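Local coordinates for protein oxidoreductase, Gfo/Idh/MocA family (Pseudomonas syringae pv. tomato, PDB 3DTY) that probably catalyses nicotinamide-cofactor-dependent oxidation or reduction of a substrate not yet established, and binds magnesium, at residues A154-A159 with H313-I318; Q303-E306 with G310-H313; G96-I101 with V112-P117. All blocks are in the same frame, centred on the assembly; numbering follows the deposited sequence.

Contact 1: A154-A159 with H313-I318; sequences AREMIA and HPNALI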
# COMPACT_ATOMS: atom_id res chain seq x y z
N ALA A 154 -20.32 -2.13 -4.59
CA ALA A 154 -20.26 -0.76 -5.09
C ALA A 154 -21.60 -0.37 -5.71
O ALA A 154 -22.10 0.74 -5.49
CB ALA A 154 -19.15 -0.65 -6.13
N ARG A 155 -22.18 -1.27 -6.50
CA ARG A 155 -23.47 -1.00 -7.14
C ARG A 155 -24.51 -0.67 -6.07
O ARG A 155 -25.24 0.32 -6.19
CB ARG A 155 -23.94 -2.22 -7.94
CG ARG A 155 -25.32 -2.06 -8.60
CD ARG A 155 -25.69 -3.34 -9.35
NE ARG A 155 -27.08 -3.37 -9.79
CZ ARG A 155 -27.48 -3.27 -11.06
NH1 ARG A 155 -26.60 -3.13 -12.04
NH2 ARG A 155 -28.78 -3.32 -11.34
N GLU A 156 -24.57 -1.50 -5.04
CA GLU A 156 -25.51 -1.33 -3.94
C GLU A 156 -25.27 -0.01 -3.20
O GLU A 156 -26.22 0.71 -2.88
CB GLU A 156 -25.40 -2.49 -2.95
CG GLU A 156 -25.99 -3.81 -3.45
CD GLU A 156 -27.51 -3.75 -3.58
OE1 GLU A 156 -28.12 -2.88 -2.94
OE2 GLU A 156 -28.08 -4.59 -4.30
N MSE A 157 -24.01 0.29 -2.93
CA MSE A 157 -23.67 1.52 -2.22
C MSE A 157 -24.08 2.76 -3.02
O MSE A 157 -24.61 3.72 -2.46
CB MSE A 157 -22.17 1.54 -1.93
CG MSE A 157 -21.71 0.47 -0.94
SE MSE A 157 -19.80 0.43 -0.74
CE MSE A 157 -19.59 1.89 0.51
N ILE A 158 -23.82 2.74 -4.32
CA ILE A 158 -24.16 3.86 -5.18
C ILE A 158 -25.67 4.03 -5.25
O ILE A 158 -26.18 5.15 -5.25
CB ILE A 158 -23.60 3.65 -6.60
CG1 ILE A 158 -22.07 3.70 -6.55
CG2 ILE A 158 -24.16 4.70 -7.54
CD1 ILE A 158 -21.39 3.17 -7.80
N ALA A 159 -26.39 2.91 -5.32
CA ALA A 159 -27.85 2.94 -5.39
C ALA A 159 -28.46 3.43 -4.09
O ALA A 159 -29.57 3.95 -4.07
CB ALA A 159 -28.38 1.55 -5.72
N HIS A 313 -23.58 -5.91 1.55
CA HIS A 313 -24.96 -6.21 1.16
C HIS A 313 -25.04 -7.70 0.80
O HIS A 313 -24.08 -8.28 0.29
CB HIS A 313 -25.37 -5.35 -0.04
CG HIS A 313 -26.84 -5.42 -0.36
ND1 HIS A 313 -27.43 -6.52 -0.94
CD2 HIS A 313 -27.83 -4.52 -0.15
CE1 HIS A 313 -28.72 -6.30 -1.08
NE2 HIS A 313 -29.00 -5.10 -0.60
N PRO A 314 -26.18 -8.35 1.09
CA PRO A 314 -26.34 -9.77 0.78
C PRO A 314 -26.03 -10.13 -0.68
O PRO A 314 -25.48 -11.20 -0.96
CB PRO A 314 -27.80 -10.04 1.14
CG PRO A 314 -28.01 -9.12 2.30
CD PRO A 314 -27.32 -7.84 1.87
N ASN A 315 -26.37 -9.24 -1.61
CA ASN A 315 -26.10 -9.51 -3.02
C ASN A 315 -24.60 -9.55 -3.30
O ASN A 315 -24.18 -10.07 -4.32
CB ASN A 315 -26.74 -8.45 -3.92
CG ASN A 315 -28.25 -8.53 -3.93
OD1 ASN A 315 -28.82 -9.62 -3.88
ND2 ASN A 315 -28.89 -7.38 -4.00
N ALA A 316 -23.82 -8.98 -2.38
CA ALA A 316 -22.37 -8.96 -2.52
C ALA A 316 -21.74 -10.10 -1.72
O ALA A 316 -20.54 -10.30 -1.75
CB ALA A 316 -21.80 -7.61 -2.05
N LEU A 317 -22.57 -10.84 -0.99
CA LEU A 317 -22.07 -11.96 -0.19
C LEU A 317 -22.47 -13.33 -0.74
O LEU A 317 -21.77 -14.32 -0.52
CB LEU A 317 -22.58 -11.85 1.25
CG LEU A 317 -22.02 -10.73 2.12
CD1 LEU A 317 -22.85 -10.61 3.39
CD2 LEU A 317 -20.56 -11.00 2.45
N ILE A 318 -23.58 -13.37 -1.47
CA ILE A 318 -24.09 -14.63 -2.00
C ILE A 318 -23.11 -15.45 -2.84
O ILE A 318 -23.18 -16.68 -2.84
CB ILE A 318 -25.40 -14.37 -2.79
CG1 ILE A 318 -26.08 -15.71 -3.12
CG2 ILE A 318 -25.11 -13.54 -4.04
CD1 ILE A 318 -27.53 -15.55 -3.59

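Contact 2: Q303-E306 with G310-H313; sequences QILE and GYLH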
# COMPACT_ATOMS: atom_id res chain seq x y z
N GLN A 303 -11.97 4.48 4.09
CA GLN A 303 -12.33 3.13 4.51
C GLN A 303 -11.99 2.08 3.46
O GLN A 303 -11.98 2.35 2.26
CB GLN A 303 -13.83 3.06 4.80
CG GLN A 303 -14.28 3.80 6.04
CD GLN A 303 -15.78 3.79 6.20
OE1 GLN A 303 -16.48 4.66 5.66
NE2 GLN A 303 -16.29 2.81 6.93
N ILE A 304 -11.70 0.88 3.94
CA ILE A 304 -11.39 -0.24 3.06
C ILE A 304 -12.35 -1.37 3.37
O ILE A 304 -12.31 -1.94 4.47
CB ILE A 304 -9.95 -0.76 3.28
CG1 ILE A 304 -8.93 0.33 2.94
CG2 ILE A 304 -9.72 -2.01 2.43
CD1 ILE A 304 -8.99 0.80 1.50
N LEU A 305 -13.22 -1.68 2.41
CA LEU A 305 -14.17 -2.78 2.58
C LEU A 305 -13.53 -4.05 2.05
O LEU A 305 -12.83 -4.03 1.03
CB LEU A 305 -15.48 -2.50 1.82
CG LEU A 305 -16.40 -1.45 2.44
CD1 LEU A 305 -15.72 -0.10 2.45
CD2 LEU A 305 -17.70 -1.37 1.66
N GLU A 306 -13.79 -5.15 2.74
CA GLU A 306 -13.23 -6.45 2.39
C GLU A 306 -14.29 -7.45 1.96
O GLU A 306 -15.36 -7.53 2.55
CB GLU A 306 -12.47 -7.01 3.60
CG GLU A 306 -11.13 -6.35 3.91
CD GLU A 306 -9.97 -6.99 3.17
OE1 GLU A 306 -10.18 -8.04 2.51
OE2 GLU A 306 -8.84 -6.47 3.26
N GLY A 310 -19.51 -9.20 7.01
CA GLY A 310 -20.91 -9.01 7.35
C GLY A 310 -21.53 -7.65 7.12
O GLY A 310 -22.75 -7.53 7.09
N TYR A 311 -20.71 -6.62 6.96
CA TYR A 311 -21.26 -5.29 6.73
C TYR A 311 -21.59 -5.08 5.25
O TYR A 311 -22.09 -4.03 4.86
CB TYR A 311 -20.27 -4.22 7.22
CG TYR A 311 -18.85 -4.37 6.71
CD1 TYR A 311 -18.56 -4.21 5.36
CD2 TYR A 311 -17.80 -4.66 7.59
CE1 TYR A 311 -17.25 -4.33 4.88
CE2 TYR A 311 -16.48 -4.78 7.12
CZ TYR A 311 -16.22 -4.61 5.77
OH TYR A 311 -14.94 -4.72 5.27
N LEU A 312 -21.32 -6.09 4.41
CA LEU A 312 -21.62 -6.00 2.98
C LEU A 312 -23.08 -6.33 2.71
O LEU A 312 -23.75 -6.95 3.54
CB LEU A 312 -20.75 -6.97 2.18
CG LEU A 312 -19.23 -6.77 2.19
CD1 LEU A 312 -18.58 -7.88 1.40
CD2 LEU A 312 -18.88 -5.41 1.59
N HIS A 313 -23.58 -5.91 1.55
CA HIS A 313 -24.96 -6.21 1.16
C HIS A 313 -25.04 -7.70 0.80
O HIS A 313 -24.08 -8.28 0.29
CB HIS A 313 -25.37 -5.35 -0.04
CG HIS A 313 -26.84 -5.42 -0.36
ND1 HIS A 313 -27.43 -6.52 -0.94
CD2 HIS A 313 -27.83 -4.52 -0.15
CE1 HIS A 313 -28.72 -6.30 -1.08
NE2 HIS A 313 -29.00 -5.10 -0.60

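Contact 3: G96-I101 with V112-P117; sequences GTHYSI and VVCEKP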
# COMPACT_ATOMS: atom_id res chain seq x y z
N GLY A 96 -12.50 -12.16 -35.06
CA GLY A 96 -13.17 -12.02 -36.34
C GLY A 96 -14.25 -13.06 -36.62
O GLY A 96 -15.09 -12.85 -37.49
N THR A 97 -14.25 -14.16 -35.89
CA THR A 97 -15.23 -15.21 -36.13
C THR A 97 -16.44 -15.15 -35.21
O THR A 97 -17.44 -15.83 -35.44
CB THR A 97 -14.61 -16.60 -35.95
OG1 THR A 97 -14.20 -16.75 -34.59
CG2 THR A 97 -13.40 -16.78 -36.86
N HIS A 98 -16.35 -14.34 -34.16
CA HIS A 98 -17.43 -14.24 -33.20
C HIS A 98 -18.80 -13.96 -33.79
O HIS A 98 -19.80 -14.59 -33.42
CB HIS A 98 -17.08 -13.20 -32.15
CG HIS A 98 -15.88 -13.55 -31.33
ND1 HIS A 98 -15.42 -12.76 -30.29
CD2 HIS A 98 -15.04 -14.62 -31.39
CE1 HIS A 98 -14.35 -13.32 -29.76
NE2 HIS A 98 -14.10 -14.45 -30.40
N TYR A 99 -18.87 -13.02 -34.73
CA TYR A 99 -20.14 -12.69 -35.33
C TYR A 99 -20.84 -13.84 -36.04
O TYR A 99 -22.01 -14.13 -35.75
CB TYR A 99 -20.00 -11.54 -36.32
CG TYR A 99 -21.27 -11.30 -37.10
CD1 TYR A 99 -22.37 -10.69 -36.50
CD2 TYR A 99 -21.40 -11.74 -38.41
CE1 TYR A 99 -23.56 -10.50 -37.19
CE2 TYR A 99 -22.59 -11.57 -39.12
CZ TYR A 99 -23.67 -10.95 -38.50
OH TYR A 99 -24.85 -10.77 -39.17
N SER A 100 -20.14 -14.50 -36.96
CA SER A 100 -20.75 -15.59 -37.72
C SER A 100 -21.08 -16.81 -36.87
O SER A 100 -22.13 -17.44 -37.04
CB SER A 100 -19.85 -15.99 -38.88
OG SER A 100 -18.55 -16.30 -38.42
N ILE A 101 -20.20 -17.16 -35.94
CA ILE A 101 -20.45 -18.31 -35.10
C ILE A 101 -21.63 -18.05 -34.17
O ILE A 101 -22.51 -18.90 -34.03
CB ILE A 101 -19.19 -18.70 -34.30
CG1 ILE A 101 -18.08 -19.08 -35.28
CG2 ILE A 101 -19.50 -19.84 -33.35
CD1 ILE A 101 -16.76 -19.47 -34.65
N VAL A 112 -25.78 -18.72 -26.22
CA VAL A 112 -24.37 -18.44 -26.47
C VAL A 112 -23.65 -17.67 -25.38
O VAL A 112 -24.22 -16.83 -24.69
CB VAL A 112 -24.21 -17.63 -27.78
CG1 VAL A 112 -22.73 -17.40 -28.09
CG2 VAL A 112 -24.89 -18.36 -28.92
N VAL A 113 -22.37 -17.99 -25.22
CA VAL A 113 -21.51 -17.28 -24.29
C VAL A 113 -20.35 -16.97 -25.22
O VAL A 113 -19.63 -17.87 -25.65
CB VAL A 113 -21.03 -18.15 -23.12
CG1 VAL A 113 -19.96 -17.40 -22.34
CG2 VAL A 113 -22.21 -18.47 -22.21
N CYS A 114 -20.19 -15.70 -25.56
CA CYS A 114 -19.15 -15.28 -26.48
C CYS A 114 -18.03 -14.51 -25.82
O CYS A 114 -18.27 -13.62 -25.00
CB CYS A 114 -19.76 -14.43 -27.61
SG CYS A 114 -18.63 -14.11 -29.00
N GLU A 115 -16.80 -14.88 -26.16
CA GLU A 115 -15.63 -14.21 -25.63
C GLU A 115 -15.72 -12.83 -26.25
O GLU A 115 -15.99 -12.71 -27.45
CB GLU A 115 -14.36 -14.93 -26.10
CG GLU A 115 -13.05 -14.27 -25.68
CD GLU A 115 -12.84 -14.25 -24.17
OE1 GLU A 115 -13.32 -15.18 -23.50
OE2 GLU A 115 -12.17 -13.32 -23.66
N LYS A 116 -15.53 -11.78 -25.46
CA LYS A 116 -15.60 -10.46 -26.05
C LYS A 116 -14.45 -10.31 -27.04
O LYS A 116 -13.43 -10.99 -26.93
CB LYS A 116 -15.56 -9.35 -24.98
CG LYS A 116 -14.81 -9.70 -23.70
CD LYS A 116 -13.32 -9.53 -23.85
CE LYS A 116 -12.95 -8.06 -24.02
NZ LYS A 116 -11.49 -7.90 -24.21
N PRO A 117 -14.63 -9.48 -28.08
CA PRO A 117 -15.86 -8.71 -28.26
C PRO A 117 -16.92 -9.57 -28.94
O PRO A 117 -16.63 -10.64 -29.47
CB PRO A 117 -15.41 -7.56 -29.14
CG PRO A 117 -14.45 -8.24 -30.06
CD PRO A 117 -13.63 -9.11 -29.10

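Contact 1: A154-A159 with H313-I318
H313 starts the loop segment by laying its imidazole under the carboxylate of E156, a glutamate on helix 149-159. The two planes are 16° apart and stacked, with E156 CD 3.5 Å above the ring plane, over its centre. Next to it the methylene joins in: E156 CG makes a CH-pi contact, 3.9 Å from the centroid of the H313 ring. With CG beside the backbone N (chi1 -73°), the bend at chi2 folds the carboxylate over the imidazole. The backbone N of H313 hydrogen-bonds to OE1 of Q153, three residues before E156 on the same helix. P314 follows, and its CD lies over the opposite face of the ring, near the rim, so both faces have a neighbour. N315 then grips from two points. Its backbone N, in the ring plane, donates to H313 ND1 at 3.0 Å, while its side-chain ND2 reaches across to E156 OE2 at 2.9 Å, meeting the carboxylate from above its plane. ND1 accepts a hydrogen bond, which suggests a neutral imidazole; E156 then probably meets this surface loop by stacking and the hydrogen bond from the N315 amide rather than as an ion pair.

Contact 2: Q303-E306 with G310-H313
This is a short-range contact between a strand and the loop after it: the chain leaves strand 302-306, the outermost of the mixed sheet within this chain, turns, and brings loop 310-313 back against the strand's last residues. Y311 does most of the work. Its CG sits between the backbone N and the carbonyl carbon (chi1 51°), and from there the ring extends to the strand with its hydroxyl foremost. E306 N donates to Y311 OH at 2.8 Å, with an N-H...acceptor angle of 158°, at the ring edge and near its plane. Behind the hydroxyl, L305 CG packs on Y311 CE1 at 3.9 Å. L312 follows with both branches: CD2 meets CD2 of L305 at 4.2 Å, and L312 CD1 lies 3.4 Å from E306 O. E306 OE1 accepts a hydrogen bond from Q292 NE2 on the neighbouring strand. On the outer side, Q303 and I304 pair antiparallel with a strand of the second subunit, continuing the sheet across the interface. L305 makes backbone hydrogen bonds to L293 on the inner side; the next outward N-H, that of E306, lies beyond the paired residues, and the tyrosine oxygen satisfies it, a side chain taking over where the strand ends.

Contact 3: G96-I101 with V112-P117
H98, in the first turn of helix 98-107, and C114, at the end of strand 111-114, bring their CA atoms within 7.0 Å, the nearest backbone approach of the two segments. CG beside the backbone N (chi1 -64°) sends the histidine ring across toward the strand. Its ND1 donates to P117 O at 2.6 Å, a nearly straight bond (173°) with the carbonyl oxygen 4° out of the ring plane. E115 O comes within 2.9 Å of H98 CE1, but its angle to ND1 is too poor for a hydrogen bond. The thiol of C114 approaches obliquely, SG standing 4.0 Å from the centroid of the H98 ring, and also touches H98 CB. Since NE2 is hydrogen-bonded to T93 O, the imidazole is tied through both nitrogens to main-chain carbonyls, which fixes its rotation. The loop whose P117 carbonyl it binds, E115-K116-P117 with a cis peptide before the proline, matches the EKP signature of Gfo/Idh/MocA enzymes, found beside the cofactor in relatives. E115 OE1 hydrogen-bonds to H30 NE2, and K116 NZ to D206 O. The contact lies within the Rossmann domain's beta-alpha-beta unit of strand 88-92, helix 98-107 and strand 111-114, with I91 packing against H98 and I101.

In the fold
Contact 3 comes first along the chain and belongs to the NAD-binding Rossmann domain with its parallel sheet; contacts 1 and 2 follow in the C-terminal alpha/beta domain. Those two have centres about 10 Å apart and share H313, where the loop after strand 302-306 passes from the edge of the mixed sheet to helix 149-159. SE of M157, a selenomethionine, packs on L305 CD2 at 3.7 Å, joining the helix to that strand directly. Contact 3 lies on the other side of the chain's centre, its own centre about 30 Å from that of contact 1 and 36 Å from that of contact 2. Contact 3 thus lies far from the strand that pairs with the second subunit.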